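Local coordinates for protein polymeric Immunoglobulin Receptor (Oncorhynchus mykiss, PDB 5F1S) that probably binds polymeric immunoglobulins and serves their transport in mucosal immunity, its ectodomain being the source of secretory component, at residues A[27-32]-A[90-95]; A[19-24]-A[70-75]; A[2-7]-A[102-107]. All coordinates share one frame; numbering follows the deposited sequence.

Overall arrangement
From the N terminus, segment 2-7, which begins with the short strand 2-3, runs beside 102-107, so contact 3 closes the longest loop, with 94 residues between its segments, and spans both sheets of the first immunoglobulin V-type domain. Contacts 1 and 2 both lie within that loop. They cross each other, since the segments come in the order 19-24, 27-32, 70-75, 90-95. Contact 2 joins neighbouring strands of the four-stranded sheet; contact 1 joins neighbours in the opposing five-stranded one. The C20–C90 disulfide, with SG of C20 2.1 Å from SG of C90, links contacts 1 and 2 across the sandwich, and F73 of contact 2 packs on K31, Y32 and G91 of contact 1. Contact 3 borders both.

Contact 1 of 3, residues A[27-32]-A[90-95]; sequences ASYVKY and CGVEVG
The Y32 ring lies with one face over G91, whose CA is 3.7 Å from the ring centroid and 18° off the normal. At its edge sit the backbone N of E93 and a water that joins Y32 OH to V92 O. CG of Y32 stands between the backbone N and the carbonyl carbon (chi1 66°), which swings the ring across the neighbouring strand. The Y29 ring has V94 over one face, CB 4.1 Å from the centroid, while CG2 of V94 reaches CE2 of Y29 at 3.6 Å. E93 O and V92 CG1 approach this ring obliquely. Y32 and G91 exchange two backbone hydrogen bonds, and E93 N adds a nearly straight one to V30 O (2.8 Å, 174°). A second water bridges V30 N and E93 O. K31 and V92 point the same way from their non-hydrogen-bonded pair. The bent K31 chain carries NZ back to Y29 O at 2.8 Å and to a salt bridge with D66; E93 is salt-bridged to R47. This is the pairing of strands C and F in the five-stranded sheet of an immunoglobulin V-type domain, with C90 of the C20–C90 disulfide on strand F, where the loop before strand C meets the loop after strand F.

Contact 2 of 3, residues A[19-24]-A[70-75]; sequences PCHYGP and QQVFTV
Strands 19-22 and 72-75 run antiparallel, their axes 4.6 Å apart at an angle of 163°, with C20 and F73 forming a hydrogen-bonded pair through C20 N to F73 O (2.8 Å) and F73 N to C20 O. These are the B and E strands of the immunoglobulin sandwich. A G1 beta bulge opens the E strand, Q71 and V72 both facing D67 of the adjacent strand 62-67; there Y22 N bonds to Q71 O from above the carbonyl plane. On the core side C20 CB sits over the centre of the F73 ring, 3.4 Å from its centroid, and SG lies obliquely at 4.1 Å from that centroid, a cysteine sulfur-aromatic contact. The Y22 ring meets the edge of F73 and lays a face over the Q71 carbonyl carbon; its OH bonds to D66. Replacing F73 by an alanine would probably leave C20 CB and SG without the ring they rest on and open a gap beside the Y22 edge. On the other face of the sheet H21 and V72 point the same way. With CG anti to its carbonyl carbon (chi1 -76°), H21 sets its ring flat against this valine: V72 CG2 stands 3.7 Å from the H21 ring centroid, just 4° off the normal.

Contact 3 of 3, residues A[2-7]-A[102-107]; sequences VTTVGD and VTASLH
V102 receives V2 at its backbone: CG2 of V2 comes within 3.5 Å of V102 CA, and V2 CB lies near the V102–T103 peptide. The two segments run in nearly the same direction, end-to-end vectors 4° apart, yet this stretch has no direct backbone-to-backbone hydrogen bond across the contact. T103 turns its side chain away, and its OG1 bonds to S99 O. A104 points its methyl toward segment 2-7, where CB meets V2 O at 3.4 Å and, more loosely, CG1 of V2 and CG2 of T4. S105 points away, but its carbonyl oxygen has CG2 of T4 at 3.8 Å and accepts from a water that also donates to V5 O, with 2.7 Å from the water to S105 O. This water spans a place where the two segments do not bond directly. The T4 hydroxyl is engaged elsewhere, by P19 O of the four-stranded sheet. L106 points toward segment 2-7, lying alongside V5 with its CD1 3.7 Å from V5 CG2; its CB rests against V5 O. H107 donates its backbone N to OD1 of D7 at 2.9 Å, from above the carboxylate plane (52° out of it). The carboxylate and imidazole planes are 74° apart, and the ring itself meets W87 edge to face. D7 CA also makes a CA-H...O contact with H107 O. Backbone bonding between H107 and L8 follows directly. T3 still bonds to H21 in the four-stranded sheet, whereas strand 8-11 pairs in parallel with 103-111, so segment 2-7 marks the switch of the A strand between sheets, the A-to-A' crossover beside strand G characteristic of V-set immunoglobulin domains.

Contact 1 of 3, residues A[27-32]-A[90-95]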
loop_
_atom_site.group_PDB
_atom_site.type_symbol
_atom_site.label_atom_id
_atom_site.label_comp_id
_atom_site.label_asym_id
_atom_site.label_seq_id
_atom_site.Cartn_x
_atom_site.Cartn_y
_atom_site.Cartn_z
ATOM N N ALA A 27 17.107 6.098 -24.473
ATOM C CA ALA A 27 15.756 6.287 -24.991
ATOM C C ALA A 27 15.377 5.239 -26.022
ATOM O O ALA A 27 14.251 4.743 -26.019
ATOM C CB ALA A 27 15.633 7.675 -25.600
ATOM N N SER A 28 16.290 4.886 -26.928
ATOM C CA SER A 28 15.906 4.053 -28.068
ATOM C C SER A 28 15.969 2.545 -27.807
ATOM O O SER A 28 15.627 1.759 -28.710
ATOM C CB SER A 28 16.803 4.398 -29.271
ATOM O OG SER A 28 18.099 3.866 -29.020
ATOM N N TYR A 29 16.375 2.089 -26.616
ATOM C CA TYR A 29 16.617 0.682 -26.398
ATOM C C TYR A 29 15.400 0.010 -25.769
ATOM O O TYR A 29 14.597 0.663 -25.111
ATOM C CB TYR A 29 17.823 0.474 -25.474
ATOM C CG TYR A 29 19.122 0.905 -26.120
ATOM C CD1 TYR A 29 19.565 2.230 -26.053
ATOM C CD2 TYR A 29 19.853 0.009 -26.816
ATOM C CE1 TYR A 29 20.770 2.628 -26.666
ATOM C CE2 TYR A 29 21.065 0.395 -27.438
ATOM C CZ TYR A 29 21.502 1.694 -27.327
ATOM O OH TYR A 29 22.664 2.106 -27.929
ATOM N N VAL A 30 15.326 -1.305 -25.910
ATOM C CA VAL A 30 14.240 -2.060 -25.296
ATOM C C VAL A 30 14.411 -2.021 -23.776
ATOM O O VAL A 30 15.533 -2.138 -23.254
ATOM C CB VAL A 30 14.220 -3.493 -25.819
ATOM C CG1 VAL A 30 13.172 -4.340 -25.108
ATOM C CG2 VAL A 30 14.023 -3.470 -27.356
ATOM N N LYS A 31 13.305 -1.825 -23.074
ATOM C CA LYS A 31 13.294 -1.824 -21.611
ATOM C C LYS A 31 12.675 -3.122 -21.123
ATOM O O LYS A 31 11.804 -3.710 -21.783
ATOM C CB LYS A 31 12.496 -0.627 -21.065
ATOM C CG LYS A 31 12.820 0.728 -21.719
ATOM C CD LYS A 31 14.342 1.014 -21.679
ATOM C CE LYS A 31 14.631 2.496 -22.062
ATOM N NZ LYS A 31 14.161 2.836 -23.453
ATOM N N TYR A 32 13.105 -3.571 -19.951
ATOM C CA TYR A 32 12.563 -4.808 -19.423
ATOM C C TYR A 32 12.486 -4.754 -17.900
ATOM O O TYR A 32 13.063 -3.881 -17.251
ATOM C CB TYR A 32 13.356 -6.038 -19.915
ATOM C CG TYR A 32 14.772 -6.155 -19.431
ATOM C CD1 TYR A 32 15.077 -6.938 -18.338
ATOM C CD2 TYR A 32 15.815 -5.508 -20.089
ATOM C CE1 TYR A 32 16.423 -7.062 -17.900
ATOM C CE2 TYR A 32 17.138 -5.614 -19.650
ATOM C CZ TYR A 32 17.419 -6.408 -18.565
ATOM O OH TYR A 32 18.707 -6.532 -18.120
ATOM N N CYS A 90 14.702 -3.190 -12.805
ATOM C CA CYS A 90 14.618 -2.370 -14.014
ATOM C C CYS A 90 15.807 -2.695 -14.892
ATOM O O CYS A 90 16.931 -2.700 -14.386
ATOM C CB CYS A 90 14.723 -0.879 -13.659
ATOM S SG CYS A 90 13.576 -0.132 -12.544
ATOM N N GLY A 91 15.595 -2.941 -16.188
ATOM C CA GLY A 91 16.718 -3.155 -17.101
ATOM C C GLY A 91 16.565 -2.418 -18.423
ATOM O O GLY A 91 15.459 -2.200 -18.915
ATOM N N VAL A 92 17.713 -2.055 -19.011
ATOM C CA VAL A 92 17.789 -1.578 -20.395
ATOM C C VAL A 92 18.579 -2.610 -21.188
ATOM O O VAL A 92 19.655 -3.038 -20.755
ATOM C CB VAL A 92 18.450 -0.200 -20.526
ATOM C CG1 VAL A 92 18.454 0.222 -22.024
ATOM C CG2 VAL A 92 17.777 0.907 -19.641
ATOM N N GLU A 93 18.033 -3.049 -22.332
ATOM C CA GLU A 93 18.683 -4.088 -23.131
ATOM C C GLU A 93 19.691 -3.411 -24.050
ATOM O O GLU A 93 19.321 -2.879 -25.097
ATOM C CB GLU A 93 17.661 -4.873 -23.929
ATOM C CG GLU A 93 18.273 -5.973 -24.767
ATOM C CD GLU A 93 17.192 -6.885 -25.295
ATOM O OE1 GLU A 93 16.674 -7.690 -24.481
ATOM O OE2 GLU A 93 16.814 -6.741 -26.478
ATOM N N VAL A 94 20.960 -3.422 -23.655
ATOM C CA VAL A 94 22.008 -2.778 -24.451
ATOM C C VAL A 94 23.283 -3.578 -24.228
ATOM O O VAL A 94 23.567 -4.007 -23.113
ATOM C CB VAL A 94 22.186 -1.287 -24.106
ATOM C CG1 VAL A 94 22.355 -1.069 -22.623
ATOM C CG2 VAL A 94 23.338 -0.631 -24.896
ATOM N N GLY A 95 24.009 -3.837 -25.302
ATOM C CA GLY A 95 25.248 -4.554 -25.157
ATOM C C GLY A 95 26.427 -3.632 -24.896
ATOM O O GLY A 95 26.399 -2.450 -25.222
HETATM O O HOH W 1 17.531 -2.712 -27.081
HETATM O O HOH W 2 20.663 -5.055 -19.466
#

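Contact 2 of 3, residues A[19-24]-A[70-75]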
loop_
_atom_site.group_PDB
_atom_site.type_symbol
_atom_site.label_atom_id
_atom_site.label_comp_id
_atom_site.label_asym_id
_atom_site.label_seq_id
_atom_site.Cartn_x
_atom_site.Cartn_y
_atom_site.Cartn_z
ATOM N N PRO A 19 8.364 3.567 -11.250
ATOM C CA PRO A 19 9.174 4.266 -12.272
ATOM C C PRO A 19 10.593 3.734 -12.327
ATOM O O PRO A 19 11.313 3.730 -11.313
ATOM C CB PRO A 19 9.160 5.721 -11.789
ATOM C CG PRO A 19 9.162 5.573 -10.244
ATOM C CD PRO A 19 8.298 4.348 -9.988
ATOM N N CYS A 20 11.048 3.466 -13.547
ATOM C CA CYS A 20 12.427 3.130 -13.842
ATOM C C CYS A 20 12.971 4.271 -14.679
ATOM O O CYS A 20 12.745 4.303 -15.901
ATOM C CB CYS A 20 12.523 1.812 -14.607
ATOM S SG CYS A 20 11.944 0.318 -13.702
ATOM N N HIS A 21 13.686 5.185 -14.034
ATOM C CA HIS A 21 14.231 6.354 -14.707
ATOM C C HIS A 21 15.589 5.998 -15.309
ATOM O O HIS A 21 16.348 5.200 -14.763
ATOM C CB HIS A 21 14.369 7.562 -13.770
ATOM C CG HIS A 21 13.060 8.245 -13.461
ATOM N ND1 HIS A 21 12.552 9.294 -14.207
ATOM C CD2 HIS A 21 12.156 7.999 -12.497
ATOM C CE1 HIS A 21 11.391 9.670 -13.695
ATOM N NE2 HIS A 21 11.145 8.911 -12.645
ATOM N N TYR A 22 15.887 6.584 -16.462
ATOM C CA TYR A 22 17.129 6.228 -17.128
ATOM C C TYR A 22 17.741 7.439 -17.809
ATOM O O TYR A 22 17.074 8.430 -18.103
ATOM C CB TYR A 22 16.929 5.129 -18.151
ATOM C CG TYR A 22 15.847 5.373 -19.151
ATOM C CD1 TYR A 22 16.114 6.038 -20.339
ATOM C CD2 TYR A 22 14.548 4.933 -18.931
ATOM C CE1 TYR A 22 15.113 6.224 -21.307
ATOM C CE2 TYR A 22 13.518 5.146 -19.893
ATOM C CZ TYR A 22 13.844 5.782 -21.086
ATOM O OH TYR A 22 12.898 5.941 -22.079
ATOM N N GLY A 23 19.032 7.335 -18.057
ATOM C CA GLY A 23 19.754 8.432 -18.644
ATOM C C GLY A 23 19.376 8.611 -20.102
ATOM O O GLY A 23 18.907 7.679 -20.766
ATOM N N PRO A 24 19.590 9.812 -20.636
ATOM C CA PRO A 24 19.102 10.112 -21.986
ATOM C C PRO A 24 19.721 9.247 -23.074
ATOM O O PRO A 24 19.154 9.175 -24.167
ATOM C CB PRO A 24 19.469 11.601 -22.168
ATOM C CG PRO A 24 20.566 11.802 -21.296
ATOM C CD PRO A 24 20.324 10.950 -20.076
ATOM N N GLN A 70 9.981 11.433 -21.386
ATOM C CA GLN A 70 10.168 11.628 -19.946
ATOM C C GLN A 70 11.335 10.838 -19.374
ATOM O O GLN A 70 11.653 11.021 -18.185
ATOM C CB GLN A 70 8.867 11.251 -19.204
ATOM C CG GLN A 70 7.781 12.247 -19.495
ATOM C CD GLN A 70 6.980 12.501 -18.262
ATOM O OE1 GLN A 70 6.176 11.664 -17.849
ATOM N NE2 GLN A 70 7.302 13.584 -17.595
ATOM N N GLN A 71 11.981 9.982 -20.183
ATOM C CA GLN A 71 13.175 9.254 -19.757
ATOM C C GLN A 71 12.854 8.341 -18.578
ATOM O O GLN A 71 13.613 8.216 -17.614
ATOM C CB GLN A 71 14.328 10.222 -19.428
ATOM C CG GLN A 71 14.791 10.950 -20.731
ATOM C CD GLN A 71 15.737 12.092 -20.486
ATOM O OE1 GLN A 71 16.317 12.221 -19.426
ATOM N NE2 GLN A 71 15.880 12.947 -21.482
ATOM N N VAL A 72 11.711 7.703 -18.668
ATOM C CA VAL A 72 11.268 6.775 -17.639
ATOM C C VAL A 72 10.427 5.710 -18.318
ATOM O O VAL A 72 9.652 6.007 -19.234
ATOM C CB VAL A 72 10.494 7.505 -16.529
ATOM C CG1 VAL A 72 9.281 8.280 -17.089
ATOM C CG2 VAL A 72 10.054 6.540 -15.389
ATOM N N PHE A 73 10.569 4.482 -17.870
ATOM C CA PHE A 73 9.566 3.468 -18.162
ATOM C C PHE A 73 8.908 3.049 -16.862
ATOM O O PHE A 73 9.563 2.947 -15.831
ATOM C CB PHE A 73 10.145 2.277 -18.954
ATOM C CG PHE A 73 11.246 1.446 -18.279
ATOM C CD1 PHE A 73 12.589 1.807 -18.412
ATOM C CD2 PHE A 73 10.944 0.257 -17.620
ATOM C CE1 PHE A 73 13.615 0.997 -17.882
ATOM C CE2 PHE A 73 11.964 -0.561 -17.081
ATOM C CZ PHE A 73 13.297 -0.189 -17.220
ATOM N N THR A 74 7.594 2.859 -16.919
ATOM C CA THR A 74 6.783 2.595 -15.749
ATOM C C THR A 74 6.297 1.158 -15.834
ATOM O O THR A 74 5.763 0.730 -16.874
ATOM C CB THR A 74 5.603 3.566 -15.716
ATOM O OG1 THR A 74 6.086 4.911 -15.750
ATOM C CG2 THR A 74 4.772 3.418 -14.429
ATOM N N VAL A 75 6.500 0.406 -14.747
ATOM C CA VAL A 75 6.070 -0.970 -14.664
ATOM C C VAL A 75 4.928 -1.046 -13.659
ATOM O O VAL A 75 5.051 -0.554 -12.546
ATOM C CB VAL A 75 7.231 -1.896 -14.271
ATOM C CG1 VAL A 75 6.723 -3.320 -14.154
ATOM C CG2 VAL A 75 8.372 -1.825 -15.292
HETATM O O HOH W 3 15.160 10.187 -16.141
#

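Contact 3 of 3, residues A[2-7]-A[102-107]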
loop_
_atom_site.group_PDB
_atom_site.type_symbol
_atom_site.label_atom_id
_atom_site.label_comp_id
_atom_site.label_asym_id
_atom_site.label_seq_id
_atom_site.Cartn_x
_atom_site.Cartn_y
_atom_site.Cartn_z
ATOM N N VAL A 2 20.475 3.972 -14.356
ATOM C CA VAL A 2 19.067 3.595 -14.236
ATOM C C VAL A 2 18.756 3.575 -12.752
ATOM O O VAL A 2 19.563 3.074 -11.973
ATOM C CB VAL A 2 18.779 2.219 -14.853
ATOM C CG1 VAL A 2 17.330 1.791 -14.548
ATOM C CG2 VAL A 2 19.111 2.262 -16.354
ATOM N N THR A 3 17.646 4.177 -12.359
ATOM C CA THR A 3 17.308 4.282 -10.943
ATOM C C THR A 3 15.819 4.034 -10.757
ATOM O O THR A 3 15.002 4.259 -11.654
ATOM C CB THR A 3 17.651 5.652 -10.359
ATOM O OG1 THR A 3 16.915 6.667 -11.029
ATOM C CG2 THR A 3 19.105 5.994 -10.568
ATOM N N THR A 4 15.465 3.666 -9.537
ATOM C CA THR A 4 14.080 3.424 -9.232
ATOM C C THR A 4 13.853 3.751 -7.759
ATOM O O THR A 4 14.719 4.324 -7.088
ATOM C CB THR A 4 13.681 1.988 -9.596
ATOM O OG1 THR A 4 12.282 1.824 -9.471
ATOM C CG2 THR A 4 14.340 0.942 -8.681
ATOM N N VAL A 5 12.658 3.470 -7.295
ATOM C CA VAL A 5 12.246 3.831 -5.945
ATOM C C VAL A 5 12.835 2.864 -4.926
ATOM O O VAL A 5 13.344 1.799 -5.276
ATOM C CB VAL A 5 10.719 3.841 -5.822
ATOM C CG1 VAL A 5 10.113 4.908 -6.766
ATOM C CG2 VAL A 5 10.135 2.466 -6.170
ATOM N N GLY A 6 12.671 3.194 -3.636
ATOM C CA GLY A 6 13.179 2.330 -2.596
ATOM C C GLY A 6 12.262 1.155 -2.333
ATOM O O GLY A 6 11.181 1.043 -2.890
ATOM N N ASP A 7 12.713 0.260 -1.460
ATOM C CA ASP A 7 11.980 -0.985 -1.247
ATOM C C ASP A 7 10.551 -0.672 -0.812
ATOM O O ASP A 7 10.294 0.309 -0.117
ATOM C CB ASP A 7 12.684 -1.846 -0.201
ATOM C CG ASP A 7 14.063 -2.266 -0.633
ATOM O OD1 ASP A 7 14.353 -2.290 -1.855
ATOM O OD2 ASP A 7 14.861 -2.627 0.256
ATOM N N VAL A 102 22.907 0.070 -16.303
ATOM C CA VAL A 102 21.663 -0.069 -17.071
ATOM C C VAL A 102 20.658 -0.939 -16.329
ATOM O O VAL A 102 19.709 -1.463 -16.931
ATOM C CB VAL A 102 21.936 -0.641 -18.479
ATOM C CG1 VAL A 102 22.616 0.430 -19.300
ATOM C CG2 VAL A 102 22.770 -1.890 -18.446
ATOM N N THR A 103 20.842 -1.093 -15.017
ATOM C CA THR A 103 19.876 -1.870 -14.224
ATOM C C THR A 103 19.737 -1.211 -12.840
ATOM O O THR A 103 20.580 -0.418 -12.404
ATOM C CB THR A 103 20.295 -3.354 -14.026
ATOM O OG1 THR A 103 21.521 -3.397 -13.266
ATOM C CG2 THR A 103 20.459 -4.152 -15.362
ATOM N N ALA A 104 18.647 -1.535 -12.148
ATOM C CA ALA A 104 18.452 -1.045 -10.792
ATOM C C ALA A 104 17.497 -2.017 -10.114
ATOM O O ALA A 104 16.586 -2.533 -10.770
ATOM C CB ALA A 104 17.913 0.400 -10.755
ATOM N N SER A 105 17.728 -2.324 -8.830
ATOM C CA SER A 105 16.879 -3.295 -8.164
ATOM C C SER A 105 15.984 -2.622 -7.125
ATOM O O SER A 105 16.270 -1.537 -6.609
ATOM C CB SER A 105 17.687 -4.371 -7.435
ATOM O OG SER A 105 18.587 -3.726 -6.552
ATOM N N LEU A 106 14.953 -3.354 -6.730
ATOM C CA LEU A 106 14.229 -2.989 -5.516
ATOM C C LEU A 106 13.514 -4.230 -5.033
ATOM O O LEU A 106 13.271 -5.174 -5.786
ATOM C CB LEU A 106 13.243 -1.849 -5.706
ATOM C CG LEU A 106 11.869 -2.281 -6.229
ATOM C CD1 LEU A 106 10.945 -1.141 -6.245
ATOM C CD2 LEU A 106 12.074 -2.838 -7.604
ATOM N N HIS A 107 13.173 -4.212 -3.755
ATOM C CA HIS A 107 12.513 -5.339 -3.139
ATOM C C HIS A 107 11.057 -4.963 -2.939
ATOM O O HIS A 107 10.760 -3.847 -2.538
ATOM C CB HIS A 107 13.143 -5.720 -1.780
ATOM C CG HIS A 107 12.547 -6.960 -1.185
ATOM N ND1 HIS A 107 11.515 -6.925 -0.271
ATOM C CD2 HIS A 107 12.809 -8.270 -1.410
ATOM C CE1 HIS A 107 11.177 -8.164 0.054
ATOM N NE2 HIS A 107 11.943 -8.996 -0.630
HETATM O O HOH W 4 15.683 0.353 -4.843
#